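Local coordinates for protein 401aa long hypothetical glucose-1-phosphate thymidylyltransferase (Sulfolobus tokodaii, PDB 2GGO) that probably catalyses nucleotidyl transfer from UTP or dTTP to sugar 1-phosphates and sugar-phosphate acetylation, serving synthesis of UDP-N-acetylglucosamine and UDP-N-acetylgalactosamine, at residues I156-Y161 with G204-I209; E105-N110 with I200-Y205; V26-L29 with E35-I38; D217-A222 with Y280-E285. All coordinates share one frame; numbering follows the deposited sequence.

How the contacts relate
The four contacts trace a path from the nucleotidyltransferase domain to the hexapeptide-repeat domain. Contacts 1 and 2 have centres 10 Å apart, share Gly204 and Tyr205, and both reach the mixed sheet, through strands 155-164 and 197-201. Along the chain contact 3 closes first, and contact 4 opens only after the others have closed. Helix 212-225 follows strand 206-208: its Val218 and Trp221 pack on Met207 and Tyr205, while its Asn219 bonds to the backbone of segment 26-29 in contact 3, about 12 Å from contact 4 between centres. Contact 4 joins this helix to the left-handed beta-helix, so the sheet carrying a probable sugar-phosphate-binding residue is linked to it through strand 206-208 and helix 212-225.

Contact 1 (I156-Y161 with G204-I209); sequences INAGIY and GYWMDI
Trp206 reaches from strand 206-208 to strand 155-164, and its indole touches Ile156 and Ala158 with opposite ends of the ring system. At the pyrrole end, NE1 donates to the carbonyl oxygen of Ala158 at 2.8 Å, a short but bent bond whose N-H...O angle is 137°. The oxygen lies at the ring edge, and the donor is tilted only modestly from the carbonyl plane. At the benzene end, Ile156 CD1 rests 3.6 Å from Trp206 CH2, the two side chains meeting obliquely. With its CG anti to the backbone N (chi1 -174°), Trp206 stretches across the 9.5 Å between two strand axes that run nearly perpendicular. This close meeting of one indole with two residues is the dense part. The contact thins out on either side of Trp206 in the chain: Gly204 is solvent-exposed, and Tyr205 turns instead to a ring stack with Trp221 of helix 212-225.

Behind Ala158 the chain turns a corner at Gly159, whose positive phi favours glycine. Here Asn157 forms an Asx turn, OD1 accepting from Gly159 N at 2.9 Å. Asn157 is a probable ligand of N-acetylglucosamine 1-phosphate, as are nearby Tyr97 and Gly131. The chemistry implies that Trp206 probably steadies the backbone at Ala158, next to an asparagine that is likely to bind the sugar phosphate and whose OD1 is engaged in the Asx turn.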
loop_
_atom_site.group_PDB
_atom_site.type_symbol
_atom_site.label_atom_id
_atom_site.label_comp_id
_atom_site.label_asym_id
_atom_site.label_seq_id
_atom_site.Cartn_x
_atom_site.Cartn_y
_atom_site.Cartn_z
ATOM N N ILE A 156 11.839 9.303 -12.540
ATOM C CA ILE A 156 10.511 9.808 -12.206
ATOM C C ILE A 156 10.506 10.546 -10.849
ATOM O O ILE A 156 11.427 10.386 -10.037
ATOM C CB ILE A 156 9.412 8.673 -12.308
ATOM C CG1 ILE A 156 9.646 7.552 -11.288
ATOM C CG2 ILE A 156 9.344 8.082 -13.739
ATOM C CD1 ILE A 156 8.579 7.453 -10.257
ATOM N N ASN A 157 9.481 11.359 -10.626
ATOM C CA ASN A 157 9.279 11.992 -9.335
ATOM C C ASN A 157 8.956 10.958 -8.244
ATOM O O ASN A 157 7.862 10.402 -8.233
ATOM C CB ASN A 157 8.165 13.033 -9.445
ATOM C CG ASN A 157 7.877 13.747 -8.121
ATOM O OD1 ASN A 157 8.612 13.608 -7.144
ATOM N ND2 ASN A 157 6.808 14.520 -8.097
ATOM N N ALA A 158 9.910 10.701 -7.342
ATOM C CA ALA A 158 9.731 9.743 -6.236
ATOM C C ALA A 158 8.770 10.222 -5.125
ATOM O O ALA A 158 8.493 9.462 -4.196
ATOM C CB ALA A 158 11.066 9.368 -5.634
ATOM N N GLY A 159 8.271 11.462 -5.223
ATOM C CA GLY A 159 7.347 12.062 -4.247
ATOM C C GLY A 159 7.869 12.318 -2.837
ATOM O O GLY A 159 7.080 12.333 -1.887
ATOM N N ILE A 160 9.190 12.492 -2.704
ATOM C CA ILE A 160 9.864 12.967 -1.467
ATOM C C ILE A 160 10.525 14.356 -1.671
ATOM O O ILE A 160 11.503 14.504 -2.395
ATOM C CB ILE A 160 10.939 11.968 -0.983
ATOM C CG1 ILE A 160 10.299 10.614 -0.671
ATOM C CG2 ILE A 160 11.700 12.523 0.252
ATOM C CD1 ILE A 160 11.258 9.475 -0.709
ATOM N N TYR A 161 9.955 15.376 -1.051
ATOM C CA TYR A 161 10.376 16.748 -1.277
ATOM C C TYR A 161 10.999 17.349 -0.041
ATOM O O TYR A 161 10.575 17.059 1.065
ATOM C CB TYR A 161 9.161 17.612 -1.609
ATOM C CG TYR A 161 8.368 17.160 -2.797
ATOM C CD1 TYR A 161 7.002 17.390 -2.858
ATOM C CD2 TYR A 161 8.974 16.492 -3.866
ATOM C CE1 TYR A 161 6.245 16.983 -3.973
ATOM C CE2 TYR A 161 8.231 16.067 -4.985
ATOM C CZ TYR A 161 6.868 16.335 -5.043
ATOM O OH TYR A 161 6.114 15.936 -6.148
ATOM N N GLY A 204 17.829 2.465 -3.291
ATOM C CA GLY A 204 17.091 1.221 -2.963
ATOM C C GLY A 204 15.694 0.983 -3.586
ATOM O O GLY A 204 15.422 1.316 -4.753
ATOM N N TYR A 205 14.793 0.416 -2.782
ATOM C CA TYR A 205 13.411 0.077 -3.194
ATOM C C TYR A 205 12.356 1.183 -2.930
ATOM O O TYR A 205 12.271 1.749 -1.845
ATOM C CB TYR A 205 13.018 -1.265 -2.544
ATOM C CG TYR A 205 11.633 -1.831 -2.878
ATOM C CD1 TYR A 205 11.413 -2.558 -4.057
ATOM C CD2 TYR A 205 10.554 -1.688 -1.976
ATOM C CE1 TYR A 205 10.146 -3.099 -4.341
ATOM C CE2 TYR A 205 9.283 -2.236 -2.260
ATOM C CZ TYR A 205 9.099 -2.937 -3.435
ATOM O OH TYR A 205 7.859 -3.459 -3.730
ATOM N N TRP A 206 11.583 1.461 -3.970
ATOM C CA TRP A 206 10.487 2.398 -3.991
ATOM C C TRP A 206 9.242 1.696 -4.614
ATOM O O TRP A 206 9.360 0.927 -5.556
ATOM C CB TRP A 206 10.888 3.592 -4.851
ATOM C CG TRP A 206 9.898 4.761 -4.886
ATOM C CD1 TRP A 206 9.802 5.777 -3.978
ATOM C CD2 TRP A 206 8.894 5.032 -5.888
ATOM N NE1 TRP A 206 8.807 6.664 -4.349
ATOM C CE2 TRP A 206 8.233 6.224 -5.512
ATOM C CE3 TRP A 206 8.483 4.375 -7.065
ATOM C CZ2 TRP A 206 7.180 6.771 -6.260
ATOM C CZ3 TRP A 206 7.439 4.929 -7.814
ATOM C CH2 TRP A 206 6.796 6.102 -7.400
ATOM N N MET A 207 8.050 2.004 -4.116
ATOM C CA MET A 207 6.817 1.520 -4.717
ATOM C C MET A 207 5.748 2.514 -4.317
ATOM O O MET A 207 5.601 2.789 -3.153
ATOM C CB MET A 207 6.499 0.133 -4.126
ATOM C CG MET A 207 5.156 -0.539 -4.592
ATOM S SD MET A 207 5.092 -0.850 -6.365
ATOM C CE MET A 207 6.197 -2.273 -6.488
ATOM N N ASP A 208 4.995 3.093 -5.237
ATOM C CA ASP A 208 3.775 3.720 -4.742
ATOM C C ASP A 208 2.694 2.653 -4.663
ATOM O O ASP A 208 2.526 1.827 -5.573
ATOM C CB ASP A 208 3.323 4.946 -5.534
ATOM C CG ASP A 208 2.753 4.591 -6.844
ATOM O OD1 ASP A 208 3.257 3.595 -7.409
ATOM O OD2 ASP A 208 1.830 5.302 -7.307
ATOM N N ILE A 209 1.983 2.621 -3.552
ATOM C CA ILE A 209 1.001 1.592 -3.392
ATOM C C ILE A 209 -0.240 2.197 -4.002
ATOM O O ILE A 209 -1.057 2.769 -3.326
ATOM C CB ILE A 209 0.865 1.229 -1.941
ATOM C CG1 ILE A 209 2.176 0.633 -1.447
ATOM C CG2 ILE A 209 -0.254 0.218 -1.741
ATOM C CD1 ILE A 209 2.194 0.572 0.043
#

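Contact 2 (E105-N110 with I200-Y205); sequences EKEICN and IEYEGY
Glu107 lays its side chain across Tyr202, the two crossing at about a right angle, with the carboxylate plane turned 59° from that of the phenol ring. The modelled approach of Glu107 CG to Tyr202 CD1 is too close to be reliable. The chain of Glu107 bends at chi2 (-77°), and this carries the carboxylate past the ring to the backbone beyond. The contact rests on OE2 there, which accepts from Glu203 N at 3.0 Å, with a fairly straight N-H...O angle of 156°; the donor comes from above the carboxylate plane. The other oxygen, OE1, lies 3.9 Å from Ile200 CG2, an apolar methyl.

Helix 106-111 thus meets the chain where it leaves strand 197-201, an outermost strand of the mixed sheet in the nucleotidyltransferase domain. Tyr202 OH donates to Tyr205 O at 3.0 Å and also bonds with Asn104 and Ser103. Elsewhere on the helix, Cys109 forms a disulfide with Cys44. Glu107 OE2 and Glu203 OE2 stand 6.0 Å apart, and two acids at that distance would probably repel mildly. The chemistry implies a charged group used as acceptor for a neutral backbone N-H, rather than a salt bridge across the segments.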
loop_
_atom_site.group_PDB
_atom_site.type_symbol
_atom_site.label_atom_id
_atom_site.label_comp_id
_atom_site.label_asym_id
_atom_site.label_seq_id
_atom_site.Cartn_x
_atom_site.Cartn_y
_atom_site.Cartn_z
ATOM N N GLU A 105 15.824 5.290 4.479
ATOM C CA GLU A 105 15.720 6.718 4.774
ATOM C C GLU A 105 17.001 7.504 4.432
ATOM O O GLU A 105 17.031 8.731 4.566
ATOM C CB GLU A 105 15.332 6.920 6.244
ATOM C CG GLU A 105 16.443 6.762 7.262
ATOM C CD GLU A 105 16.972 5.356 7.364
ATOM O OE1 GLU A 105 16.445 4.444 6.680
ATOM O OE2 GLU A 105 17.924 5.157 8.144
ATOM N N LYS A 106 18.041 6.791 3.986
ATOM C CA LYS A 106 19.339 7.381 3.689
ATOM C C LYS A 106 19.235 8.585 2.780
ATOM O O LYS A 106 20.050 9.481 2.847
ATOM C CB LYS A 106 20.280 6.344 3.081
ATOM C CG LYS A 106 20.438 5.101 3.944
ATOM C CD LYS A 106 21.676 4.295 3.564
ATOM C CE LYS A 106 21.691 2.945 4.292
ATOM N NZ LYS A 106 22.743 2.016 3.765
ATOM N N GLU A 107 18.211 8.628 1.951
ATOM C CA GLU A 107 18.057 9.746 1.044
ATOM C C GLU A 107 17.412 10.921 1.734
ATOM O O GLU A 107 17.687 12.064 1.398
ATOM C CB GLU A 107 17.190 9.331 -0.142
ATOM C CG GLU A 107 17.476 7.937 -0.646
ATOM C CD GLU A 107 18.742 7.878 -1.483
ATOM O OE1 GLU A 107 19.372 8.964 -1.700
ATOM O OE2 GLU A 107 19.097 6.745 -1.915
ATOM N N ILE A 108 16.534 10.633 2.689
ATOM C CA ILE A 108 15.858 11.677 3.433
ATOM C C ILE A 108 16.858 12.351 4.359
ATOM O O ILE A 108 16.957 13.561 4.375
ATOM C CB ILE A 108 14.662 11.138 4.222
ATOM C CG1 ILE A 108 13.532 10.769 3.261
ATOM C CG2 ILE A 108 14.173 12.169 5.227
ATOM C CD1 ILE A 108 12.487 9.927 3.889
ATOM N N CYS A 109 17.613 11.570 5.113
ATOM C CA CYS A 109 18.615 12.137 5.992
ATOM C C CYS A 109 19.557 13.076 5.221
ATOM O O CYS A 109 20.118 14.041 5.745
ATOM C CB CYS A 109 19.405 11.021 6.642
ATOM S SG CYS A 109 18.485 9.848 7.663
ATOM N N ASN A 110 19.700 12.790 3.956
ATOM C CA ASN A 110 20.644 13.464 3.142
ATOM C C ASN A 110 20.046 14.791 2.646
ATOM O O ASN A 110 20.665 15.868 2.765
ATOM C CB ASN A 110 20.956 12.486 2.030
ATOM C CG ASN A 110 22.070 12.927 1.150
ATOM O OD1 ASN A 110 22.992 12.143 0.869
ATOM N ND2 ASN A 110 22.003 14.179 0.677
ATOM N N ILE A 200 18.198 14.464 -6.121
ATOM C CA ILE A 200 18.906 13.282 -5.609
ATOM C C ILE A 200 18.241 12.044 -6.209
ATOM O O ILE A 200 17.012 11.959 -6.287
ATOM C CB ILE A 200 18.860 13.155 -4.057
ATOM C CG1 ILE A 200 18.741 14.520 -3.368
ATOM C CG2 ILE A 200 20.031 12.291 -3.531
ATOM C CD1 ILE A 200 19.897 15.455 -3.577
ATOM N N GLU A 201 19.063 11.097 -6.645
ATOM C CA GLU A 201 18.556 9.883 -7.231
ATOM C C GLU A 201 18.427 8.863 -6.112
ATOM O O GLU A 201 19.416 8.553 -5.420
ATOM C CB GLU A 201 19.486 9.373 -8.334
ATOM C CG GLU A 201 18.819 8.417 -9.337
ATOM C CD GLU A 201 19.805 7.444 -9.992
ATOM O OE1 GLU A 201 20.988 7.816 -10.217
ATOM O OE2 GLU A 201 19.395 6.290 -10.278
ATOM N N TYR A 202 17.196 8.372 -5.925
ATOM C CA TYR A 202 16.913 7.323 -4.950
ATOM C C TYR A 202 17.567 6.007 -5.355
ATOM O O TYR A 202 17.441 5.587 -6.512
ATOM C CB TYR A 202 15.401 7.130 -4.789
ATOM C CG TYR A 202 15.082 6.169 -3.678
ATOM C CD1 TYR A 202 15.282 6.530 -2.346
ATOM C CD2 TYR A 202 14.620 4.890 -3.946
ATOM C CE1 TYR A 202 15.019 5.647 -1.311
ATOM C CE2 TYR A 202 14.349 4.004 -2.911
ATOM C CZ TYR A 202 14.552 4.394 -1.601
ATOM O OH TYR A 202 14.294 3.533 -0.574
ATOM N N GLU A 203 18.251 5.335 -4.429
ATOM C CA GLU A 203 18.915 4.096 -4.840
ATOM C C GLU A 203 18.268 2.707 -4.533
ATOM O O GLU A 203 18.150 1.879 -5.466
ATOM C CB GLU A 203 20.440 4.162 -4.666
ATOM C CG GLU A 203 21.047 5.088 -5.786
ATOM C CD GLU A 203 22.408 4.646 -6.313
ATOM O OE1 GLU A 203 22.488 4.271 -7.511
ATOM O OE2 GLU A 203 23.394 4.683 -5.534
ATOM N N GLY A 204 17.829 2.465 -3.291
ATOM C CA GLY A 204 17.091 1.221 -2.963
ATOM C C GLY A 204 15.694 0.983 -3.586
ATOM O O GLY A 204 15.422 1.316 -4.753
ATOM N N TYR A 205 14.793 0.416 -2.782
ATOM C CA TYR A 205 13.411 0.077 -3.194
ATOM C C TYR A 205 12.356 1.183 -2.930
ATOM O O TYR A 205 12.271 1.749 -1.845
ATOM C CB TYR A 205 13.018 -1.265 -2.544
ATOM C CG TYR A 205 11.633 -1.831 -2.878
ATOM C CD1 TYR A 205 11.413 -2.558 -4.057
ATOM C CD2 TYR A 205 10.554 -1.688 -1.976
ATOM C CE1 TYR A 205 10.146 -3.099 -4.341
ATOM C CE2 TYR A 205 9.283 -2.236 -2.260
ATOM C CZ TYR A 205 9.099 -2.937 -3.435
ATOM O OH TYR A 205 7.859 -3.459 -3.730
#

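Contact 3 (V26-L29 with E35-I38); sequences VPIL and EYQI
In the nucleotidyltransferase domain, a small antiparallel pair of strands, 27-28 and 31-32, leads directly into helix 33-43, and Tyr36 of that helix reaches back to Ile28 of the first strand. The phenol spans a gap of 8.9 Å between the two CA atoms and combines a polar and an apolar grip. Its CG is anti to the carbonyl carbon and beside the backbone N (chi1 -67°), a setting that directs the ring from the helix toward the strand. Tyr36 OH donates to Ile28 O at 2.9 Å; this oxygen lies in the plane of the ring at its edge, whereas the hydroxyl stands above the carbonyl plane, 54° out of it.

The side chain of Ile28 crosses the same ring obliquely. Its CB comes 3.5 Å from Tyr36 CE1, while CD1 reaches farther back along the ring, to within 3.7 Å of CD1 of Tyr36. A phenylalanine at Tyr36 would probably keep much of this apolar packing but leave the buried carbonyl of Ile28 without its hydroxyl partner.

Around the pair, Phe101 meets the Tyr36 ring edge-to-face and Lys31 makes a cation-pi contact with it. Helix 212-225 packs against Ile28 through Val218 and Ala222. The strand is therefore held between two helices, one of which continues toward the repeat domain. Beside the hydrogen bond, the CB of Leu29 approaches the hydroxyl oxygen of Tyr36 to 4.3 Å.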
loop_
_atom_site.group_PDB
_atom_site.type_symbol
_atom_site.label_atom_id
_atom_site.label_comp_id
_atom_site.label_asym_id
_atom_site.label_seq_id
_atom_site.Cartn_x
_atom_site.Cartn_y
_atom_site.Cartn_z
ATOM N N VAL A 26 -2.668 0.551 5.439
ATOM C CA VAL A 26 -2.425 -0.722 4.745
ATOM C C VAL A 26 -1.236 -1.393 5.435
ATOM O O VAL A 26 -0.191 -0.727 5.587
ATOM C CB VAL A 26 -2.115 -0.477 3.255
ATOM C CG1 VAL A 26 -1.429 -1.675 2.600
ATOM C CG2 VAL A 26 -3.365 -0.186 2.498
ATOM N N PRO A 27 -1.377 -2.699 5.858
ATOM C CA PRO A 27 -0.247 -3.332 6.505
ATOM C C PRO A 27 0.807 -3.874 5.527
ATOM O O PRO A 27 0.522 -4.313 4.387
ATOM C CB PRO A 27 -0.885 -4.446 7.349
ATOM C CG PRO A 27 -2.102 -4.799 6.670
ATOM C CD PRO A 27 -2.514 -3.649 5.765
ATOM N N ILE A 28 2.044 -3.757 5.969
ATOM C CA ILE A 28 3.161 -4.374 5.320
ATOM C C ILE A 28 3.674 -5.240 6.444
ATOM O O ILE A 28 4.080 -4.715 7.501
ATOM C CB ILE A 28 4.198 -3.330 4.901
ATOM C CG1 ILE A 28 3.552 -2.320 3.963
ATOM C CG2 ILE A 28 5.392 -4.022 4.242
ATOM C CD1 ILE A 28 4.203 -1.008 4.033
ATOM N N LEU A 29 3.596 -6.558 6.256
ATOM C CA LEU A 29 3.783 -7.504 7.343
ATOM C C LEU A 29 2.935 -7.010 8.499
ATOM O O LEU A 29 1.774 -6.641 8.308
ATOM C CB LEU A 29 5.265 -7.626 7.710
ATOM C CG LEU A 29 6.192 -8.050 6.574
ATOM C CD1 LEU A 29 7.641 -8.166 7.023
ATOM C CD2 LEU A 29 5.740 -9.356 5.909
ATOM N N GLU A 35 3.424 3.867 9.596
ATOM C CA GLU A 35 4.329 3.578 10.680
ATOM C C GLU A 35 5.780 3.405 10.247
ATOM O O GLU A 35 6.704 3.711 11.021
ATOM C CB GLU A 35 3.796 2.332 11.335
ATOM C CG GLU A 35 4.575 1.774 12.458
ATOM C CD GLU A 35 3.650 1.415 13.640
ATOM O OE1 GLU A 35 2.520 2.006 13.684
ATOM O OE2 GLU A 35 4.062 0.562 14.507
ATOM N N TYR A 36 5.982 2.835 9.056
ATOM C CA TYR A 36 7.272 2.854 8.358
ATOM C C TYR A 36 7.698 4.291 7.966
ATOM O O TYR A 36 8.824 4.659 8.162
ATOM C CB TYR A 36 7.250 1.998 7.072
ATOM C CG TYR A 36 7.112 0.518 7.293
ATOM C CD1 TYR A 36 5.860 -0.098 7.264
ATOM C CD2 TYR A 36 8.225 -0.269 7.535
ATOM C CE1 TYR A 36 5.733 -1.477 7.469
ATOM C CE2 TYR A 36 8.117 -1.634 7.710
ATOM C CZ TYR A 36 6.872 -2.238 7.690
ATOM O OH TYR A 36 6.769 -3.599 7.907
ATOM N N GLN A 37 6.819 5.096 7.405
ATOM C CA GLN A 37 7.221 6.441 7.059
ATOM C C GLN A 37 7.691 7.187 8.291
ATOM O O GLN A 37 8.784 7.722 8.315
ATOM C CB GLN A 37 6.082 7.160 6.376
ATOM C CG GLN A 37 5.605 6.362 5.210
ATOM C CD GLN A 37 4.532 7.072 4.457
ATOM O OE1 GLN A 37 3.641 7.702 5.057
ATOM N NE2 GLN A 37 4.611 7.021 3.132
ATOM N N ILE A 38 6.872 7.194 9.331
ATOM C CA ILE A 38 7.166 7.907 10.577
ATOM C C ILE A 38 8.482 7.452 11.186
ATOM O O ILE A 38 9.252 8.243 11.698
ATOM C CB ILE A 38 6.039 7.710 11.588
ATOM C CG1 ILE A 38 4.803 8.528 11.173
ATOM C CG2 ILE A 38 6.545 7.978 13.016
ATOM C CD1 ILE A 38 3.552 8.017 11.906
#

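Contact 4 (D217-A222 with Y280-E285); sequences DVNKWA and YTILVE
Lys220 lies over one face of the Tyr280 ring, its aliphatic chain crossing the tyrosine side chain at about a right angle. CE sits 3.7 Å from the ring centroid and nearly on its normal, a CH-pi contact, and CG meets CD1 of Tyr280 at 3.7 Å. A bend at chi3 (78°) folds CE back over the ring. NZ lies farther out, 4.8 Å from the same centroid and 21° off the normal, in a longer cation-pi contact. One helical residue earlier, Asn219 meets Ile282: its CB lies 3.8 Å from Ile282 CD1, and its OD1 is 3.5 Å from CG2 of Ile282.

Strand 281-283 belongs to a parallel sheet of the hexapeptide-repeat domain, the left-handed beta-helix characteristic of this transferase family. Segment 217-222 belongs to the nucleotidyltransferase part of the chain, and the contact joins it to the repeat domain along the side of helix 212-225.

Second-shell partners fix the polar ends. Lys220 NZ also forms a salt bridge with Glu297, so the ammonium has a second partner besides the ring, and Tyr280 OH bonds to Asp224, one turn farther along the same helix. A leucine in place of Tyr280 would probably leave Lys220 without its aromatic face and Asp224 without the hydroxyl partner. The amide of Asn219 is shared: OD1 accepts from Leu29 N and ND2 bonds to Pro27 O, both in segment 26-29, while ND2 also bonds to Ile215 O one turn back in its own helix. Ile282 is held in its sheet by backbone bonds to Ser298 and Ile300.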
loop_
_atom_site.group_PDB
_atom_site.type_symbol
_atom_site.label_atom_id
_atom_site.label_comp_id
_atom_site.label_asym_id
_atom_site.label_seq_id
_atom_site.Cartn_x
_atom_site.Cartn_y
_atom_site.Cartn_z
ATOM N N ASP A 217 2.932 -6.887 -3.938
ATOM C CA ASP A 217 4.252 -6.348 -4.221
ATOM C C ASP A 217 5.019 -5.945 -2.933
ATOM O O ASP A 217 6.010 -6.610 -2.565
ATOM C CB ASP A 217 4.100 -5.153 -5.176
ATOM C CG ASP A 217 3.513 -5.541 -6.497
ATOM O OD1 ASP A 217 3.459 -6.756 -6.752
ATOM O OD2 ASP A 217 3.077 -4.666 -7.291
ATOM N N VAL A 218 4.577 -4.921 -2.202
ATOM C CA VAL A 218 5.446 -4.501 -1.048
ATOM C C VAL A 218 5.586 -5.513 0.078
ATOM O O VAL A 218 6.610 -5.580 0.814
ATOM C CB VAL A 218 5.083 -3.089 -0.466
ATOM C CG1 VAL A 218 5.170 -2.063 -1.548
ATOM C CG2 VAL A 218 3.671 -3.109 0.041
ATOM N N ASN A 219 4.558 -6.320 0.276
ATOM C CA ASN A 219 4.604 -7.247 1.399
ATOM C C ASN A 219 5.548 -8.339 1.017
ATOM O O ASN A 219 6.256 -8.866 1.877
ATOM C CB ASN A 219 3.190 -7.822 1.639
ATOM C CG ASN A 219 2.479 -7.174 2.747
ATOM O OD1 ASN A 219 2.684 -7.501 3.898
ATOM N ND2 ASN A 219 1.599 -6.244 2.428
ATOM N N LYS A 220 5.613 -8.656 -0.283
ATOM C CA LYS A 220 6.597 -9.658 -0.742
ATOM C C LYS A 220 8.001 -9.124 -0.540
ATOM O O LYS A 220 8.827 -9.739 0.127
ATOM C CB LYS A 220 6.378 -10.000 -2.199
ATOM C CG LYS A 220 5.237 -10.987 -2.465
ATOM C CD LYS A 220 5.151 -11.220 -3.924
ATOM C CE LYS A 220 6.259 -12.199 -4.365
ATOM N NZ LYS A 220 6.013 -12.372 -5.801
ATOM N N TRP A 221 8.248 -7.923 -1.052
ATOM C CA TRP A 221 9.544 -7.272 -0.768
ATOM C C TRP A 221 9.944 -7.294 0.720
ATOM O O TRP A 221 11.023 -7.746 1.102
ATOM C CB TRP A 221 9.561 -5.847 -1.297
ATOM C CG TRP A 221 10.974 -5.333 -1.280
ATOM C CD1 TRP A 221 11.914 -5.488 -2.264
ATOM C CD2 TRP A 221 11.629 -4.650 -0.197
ATOM N NE1 TRP A 221 13.105 -4.920 -1.864
ATOM C CE2 TRP A 221 12.956 -4.406 -0.600
ATOM C CE3 TRP A 221 11.212 -4.200 1.062
ATOM C CZ2 TRP A 221 13.867 -3.716 0.217
ATOM C CZ3 TRP A 221 12.098 -3.548 1.862
ATOM C CH2 TRP A 221 13.423 -3.309 1.448
ATOM N N ALA A 222 9.076 -6.791 1.569
ATOM C CA ALA A 222 9.342 -6.766 2.983
ATOM C C ALA A 222 9.658 -8.123 3.618
ATOM O O ALA A 222 10.474 -8.208 4.550
ATOM C CB ALA A 222 8.155 -6.078 3.726
ATOM N N TYR A 280 5.236 -16.877 0.185
ATOM C CA TYR A 280 4.680 -15.517 0.205
ATOM C C TYR A 280 3.321 -15.457 0.846
ATOM O O TYR A 280 2.540 -14.584 0.550
ATOM C CB TYR A 280 4.771 -14.814 -1.154
ATOM C CG TYR A 280 6.217 -14.633 -1.517
ATOM C CD1 TYR A 280 7.028 -13.750 -0.774
ATOM C CD2 TYR A 280 6.803 -15.392 -2.542
ATOM C CE1 TYR A 280 8.397 -13.588 -1.072
ATOM C CE2 TYR A 280 8.167 -15.249 -2.852
ATOM C CZ TYR A 280 8.954 -14.347 -2.099
ATOM O OH TYR A 280 10.297 -14.204 -2.391
ATOM N N THR A 281 3.097 -16.369 1.791
ATOM C CA THR A 281 1.926 -16.339 2.635
ATOM C C THR A 281 2.235 -15.355 3.747
ATOM O O THR A 281 3.173 -15.559 4.469
ATOM C CB THR A 281 1.628 -17.709 3.210
ATOM O OG1 THR A 281 1.116 -18.545 2.146
ATOM C CG2 THR A 281 0.558 -17.601 4.319
ATOM N N ILE A 282 1.417 -14.325 3.877
ATOM C CA ILE A 282 1.604 -13.305 4.893
ATOM C C ILE A 282 0.360 -13.217 5.733
ATOM O O ILE A 282 -0.664 -12.742 5.284
ATOM C CB ILE A 282 1.999 -11.897 4.213
ATOM C CG1 ILE A 282 3.447 -11.997 3.649
ATOM C CG2 ILE A 282 1.827 -10.656 5.161
ATOM C CD1 ILE A 282 3.471 -11.590 2.162
ATOM N N LEU A 283 0.402 -13.712 6.964
ATOM C CA LEU A 283 -0.789 -13.561 7.784
ATOM C C LEU A 283 -0.490 -12.470 8.759
ATOM O O LEU A 283 0.365 -12.707 9.636
ATOM C CB LEU A 283 -1.062 -14.854 8.567
ATOM C CG LEU A 283 -1.022 -16.043 7.592
ATOM C CD1 LEU A 283 -0.859 -17.409 8.333
ATOM C CD2 LEU A 283 -2.263 -16.008 6.775
ATOM N N VAL A 284 -1.158 -11.320 8.667
ATOM C CA VAL A 284 -0.656 -10.153 9.422
ATOM C C VAL A 284 -0.762 -10.247 10.947
ATOM O O VAL A 284 0.161 -9.861 11.658
ATOM C CB VAL A 284 -1.101 -8.759 8.922
ATOM C CG1 VAL A 284 -1.368 -8.674 7.444
ATOM C CG2 VAL A 284 -2.137 -8.100 9.785
ATOM N N GLU A 285 -1.848 -10.804 11.449
ATOM C CA GLU A 285 -2.088 -10.866 12.870
ATOM C C GLU A 285 -3.356 -11.678 13.162
ATOM O O GLU A 285 -4.414 -11.399 12.586
ATOM C CB GLU A 285 -2.326 -9.441 13.365
ATOM C CG GLU A 285 -2.828 -9.334 14.770
ATOM C CD GLU A 285 -3.113 -7.894 15.173
ATOM O OE1 GLU A 285 -3.086 -6.981 14.313
ATOM O OE2 GLU A 285 -3.376 -7.676 16.365
#